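Local coordinates for acyl-CoA synthetase (AMP-forming)/AMP-acid ligase II-like protein (Dyadobacter fermentans, PDB 4GS5) that probably acts as an ATP-dependent, AMP-forming ligase that joins medium-chain fatty acids to coenzyme A, at residues L262-A270 / G279-E287. Numbering follows the deposited sequence.
Sequences LDQIDQRIA and GNAFFCWWE. With EDO (1,2-ethanediol), chain P.
Segment 262-270 of helix 262-276 packs on strand 282-289, an outer strand of a three-stranded sheet within this chain, with Phe282 and Cys284 facing Ile269, Ile265 and Asp266. The helix leads through a short loop into the strand, which pairs antiparallel with strand 295-301. This is consistent with the small C-terminal alpha/beta domain of ANL-superfamily adenylating enzymes. The short axes approach to 7.9 Å at 140°, so the strand runs roughly back along the helix. Cys284 sits opposite Asp266. Its SG turns into the apolar side of the helix, where CG2 of Ile265 lies 3.7 Å from SG and CD1 of Ile269 fits closely on the same sulfur. Phe282 opens the strand. With CG between the backbone N and the carbonyl carbon (chi1 74°), its ring swings over to the turn holding Asp266, Ile269 and Ala270. CG2 of Ile269 comes obliquely to within 3.5 Å of CE1 of Phe282. Asp266 O, which accepts the helix bond from Ala270 N, lies at the ring edge, and CB of Ala270 lies in the ring plane, 3.9 Å from CZ of Phe282. Beyond the segment, Phe273 stacks on this ring. An alanine in place of Phe282 would probably open a gap beside Ile269 and Ala270 and leave Phe273 without its stacking partner. Leu262, at the other end, sets CD1 against the Trp285 and Trp286 rings, 4.3 Å from CD1 of Trp286. Cys284 N donates to Asp266 OD1, whose position is less sure. Two waters add to this bond. One donates to Phe282 O and weakly to Asp266 OD2. The other bridges more tightly, donating to Asp266 OD2 at 2.6 Å and to Cys284 O at 2.7 Å.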
# COMPACT_ATOMS: atom_id res chain seq x y z
N LEU A 262 -6.74 18.83 0.95
CA LEU A 262 -8.02 19.54 0.84
C LEU A 262 -9.13 18.97 1.73
O LEU A 262 -9.83 19.73 2.41
CB LEU A 262 -8.49 19.62 -0.61
CG LEU A 262 -7.60 20.51 -1.49
CD1 LEU A 262 -7.95 20.31 -2.97
CD2 LEU A 262 -7.69 21.99 -1.08
N ASP A 263 -9.28 17.65 1.75
CA ASP A 263 -10.36 17.06 2.53
C ASP A 263 -10.12 17.23 4.03
O ASP A 263 -11.07 17.28 4.81
CB ASP A 263 -10.65 15.60 2.14
CG ASP A 263 -9.63 14.61 2.69
OD1 ASP A 263 -10.03 13.69 3.43
OD2 ASP A 263 -8.43 14.73 2.36
N GLN A 264 -8.86 17.35 4.43
CA GLN A 264 -8.55 17.58 5.85
C GLN A 264 -8.92 18.99 6.26
O GLN A 264 -9.49 19.22 7.32
CB GLN A 264 -7.08 17.30 6.16
CG GLN A 264 -6.73 15.83 6.10
CD GLN A 264 -5.29 15.56 6.49
OE1 GLN A 264 -4.54 16.48 6.84
NE2 GLN A 264 -4.90 14.29 6.43
N ILE A 265 -8.57 19.96 5.42
CA ILE A 265 -8.94 21.33 5.74
C ILE A 265 -10.47 21.46 5.69
O ILE A 265 -11.07 22.18 6.51
CB ILE A 265 -8.20 22.39 4.86
CG1 ILE A 265 -8.41 23.78 5.44
CG2 ILE A 265 -8.64 22.34 3.41
CD1 ILE A 265 -7.68 23.97 6.76
N ASP A 266 -11.11 20.73 4.78
CA ASP A 266 -12.57 20.72 4.68
C ASP A 266 -13.20 20.26 6.00
O ASP A 266 -14.18 20.85 6.46
CB ASP A 266 -13.05 19.83 3.54
CG ASP A 266 -13.20 20.58 2.23
OD1 ASP A 266 -13.06 21.82 2.22
OD2 ASP A 266 -13.47 19.93 1.19
N GLN A 267 -12.65 19.20 6.59
CA GLN A 267 -13.19 18.66 7.84
C GLN A 267 -13.08 19.69 8.96
O GLN A 267 -13.99 19.83 9.77
CB GLN A 267 -12.47 17.36 8.28
CG GLN A 267 -12.55 16.21 7.26
CD GLN A 267 -11.83 14.95 7.74
OE1 GLN A 267 -11.20 14.94 8.80
NE2 GLN A 267 -11.93 13.88 6.95
N ARG A 268 -11.96 20.41 8.99
CA ARG A 268 -11.76 21.48 9.97
C ARG A 268 -12.74 22.65 9.81
O ARG A 268 -13.26 23.17 10.79
CB ARG A 268 -10.32 21.99 9.91
CG ARG A 268 -9.36 21.04 10.60
CD ARG A 268 -7.90 21.38 10.34
NE ARG A 268 -7.03 20.28 10.77
CZ ARG A 268 -6.68 20.05 12.03
NH1 ARG A 268 -7.11 20.86 12.99
NH2 ARG A 268 -5.90 19.02 12.33
N ILE A 269 -13.00 23.04 8.56
CA ILE A 269 -14.00 24.07 8.30
C ILE A 269 -15.43 23.58 8.58
O ILE A 269 -16.28 24.34 9.03
CB ILE A 269 -13.88 24.57 6.86
CG1 ILE A 269 -12.66 25.48 6.76
CG2 ILE A 269 -15.14 25.31 6.45
CD1 ILE A 269 -12.20 25.71 5.35
N ALA A 270 -15.67 22.29 8.32
CA ALA A 270 -16.99 21.71 8.59
C ALA A 270 -17.39 21.88 10.05
O ALA A 270 -18.54 22.20 10.35
CB ALA A 270 -17.02 20.24 8.19
N GLY A 279 -26.05 25.79 6.94
CA GLY A 279 -26.47 24.63 6.17
C GLY A 279 -25.97 24.66 4.74
O GLY A 279 -26.07 23.66 4.03
N ASN A 280 -25.43 25.80 4.32
CA ASN A 280 -24.90 25.94 2.97
C ASN A 280 -23.82 24.91 2.69
O ASN A 280 -22.95 24.66 3.52
CB ASN A 280 -24.29 27.33 2.77
CG ASN A 280 -25.23 28.44 3.16
OD1 ASN A 280 -25.60 28.57 4.33
ND2 ASN A 280 -25.61 29.27 2.20
N ALA A 281 -23.88 24.30 1.51
CA ALA A 281 -22.82 23.38 1.13
C ALA A 281 -21.56 24.20 0.86
O ALA A 281 -21.65 25.41 0.62
CB ALA A 281 -23.22 22.58 -0.11
N PHE A 282 -20.40 23.56 0.93
CA PHE A 282 -19.16 24.27 0.66
C PHE A 282 -18.08 23.26 0.29
O PHE A 282 -18.22 22.06 0.54
CB PHE A 282 -18.70 25.02 1.92
CG PHE A 282 -18.15 24.11 2.98
CD1 PHE A 282 -16.78 23.86 3.06
CD2 PHE A 282 -19.00 23.45 3.86
CE1 PHE A 282 -16.27 22.99 4.02
CE2 PHE A 282 -18.49 22.57 4.83
CZ PHE A 282 -17.12 22.35 4.90
N PHE A 283 -17.01 23.75 -0.31
CA PHE A 283 -15.81 22.94 -0.46
C PHE A 283 -14.60 23.85 -0.57
O PHE A 283 -14.66 24.93 -1.16
CB PHE A 283 -15.90 21.97 -1.66
CG PHE A 283 -16.10 22.66 -3.00
CD1 PHE A 283 -15.00 23.04 -3.77
CD2 PHE A 283 -17.37 22.94 -3.47
CE1 PHE A 283 -15.16 23.66 -4.99
CE2 PHE A 283 -17.55 23.58 -4.70
CZ PHE A 283 -16.45 23.93 -5.46
N CYS A 284 -13.51 23.42 0.05
CA CYS A 284 -12.24 24.09 -0.14
C CYS A 284 -11.72 23.76 -1.53
O CYS A 284 -11.95 22.67 -2.05
CB CYS A 284 -11.24 23.66 0.92
SG CYS A 284 -11.57 24.45 2.50
N TRP A 285 -11.02 24.72 -2.12
CA TRP A 285 -10.43 24.52 -3.43
C TRP A 285 -9.18 25.38 -3.51
O TRP A 285 -8.64 25.81 -2.48
CB TRP A 285 -11.43 24.90 -4.52
CG TRP A 285 -11.16 24.27 -5.85
CD1 TRP A 285 -10.93 24.92 -7.04
CD2 TRP A 285 -11.12 22.87 -6.15
NE1 TRP A 285 -10.74 24.01 -8.04
CE2 TRP A 285 -10.85 22.74 -7.53
CE3 TRP A 285 -11.30 21.71 -5.39
CZ2 TRP A 285 -10.75 21.50 -8.16
CZ3 TRP A 285 -11.19 20.47 -6.02
CH2 TRP A 285 -10.92 20.38 -7.39
N TRP A 286 -8.69 25.63 -4.72
CA TRP A 286 -7.45 26.40 -4.85
C TRP A 286 -7.41 27.11 -6.17
O TRP A 286 -8.17 26.80 -7.10
CB TRP A 286 -6.23 25.49 -4.73
CG TRP A 286 -6.18 24.49 -5.82
CD1 TRP A 286 -6.81 23.26 -5.84
CD2 TRP A 286 -5.50 24.61 -7.07
NE1 TRP A 286 -6.54 22.62 -7.03
CE2 TRP A 286 -5.75 23.42 -7.80
CE3 TRP A 286 -4.71 25.61 -7.66
CZ2 TRP A 286 -5.23 23.21 -9.08
CZ3 TRP A 286 -4.19 25.40 -8.92
CH2 TRP A 286 -4.46 24.20 -9.63
N GLU A 287 -6.52 28.09 -6.27
CA GLU A 287 -6.30 28.72 -7.56
C GLU A 287 -4.83 29.08 -7.72
O GLU A 287 -4.10 29.17 -6.73
CB GLU A 287 -7.20 29.94 -7.75
CG GLU A 287 -6.94 31.07 -6.78
CD GLU A 287 -7.85 32.26 -7.05
OE1 GLU A 287 -8.83 32.44 -6.31
OE2 GLU A 287 -7.57 33.01 -8.02
C1 EDO P . -20.79 19.18 1.54
O1 EDO P . -20.67 20.54 2.00
C2 EDO P . -21.93 19.06 0.54
O2 EDO P . -23.14 19.32 1.24
O HOH W 1 -12.58 20.22 -1.19
O HOH W 2 -16.76 19.95 1.90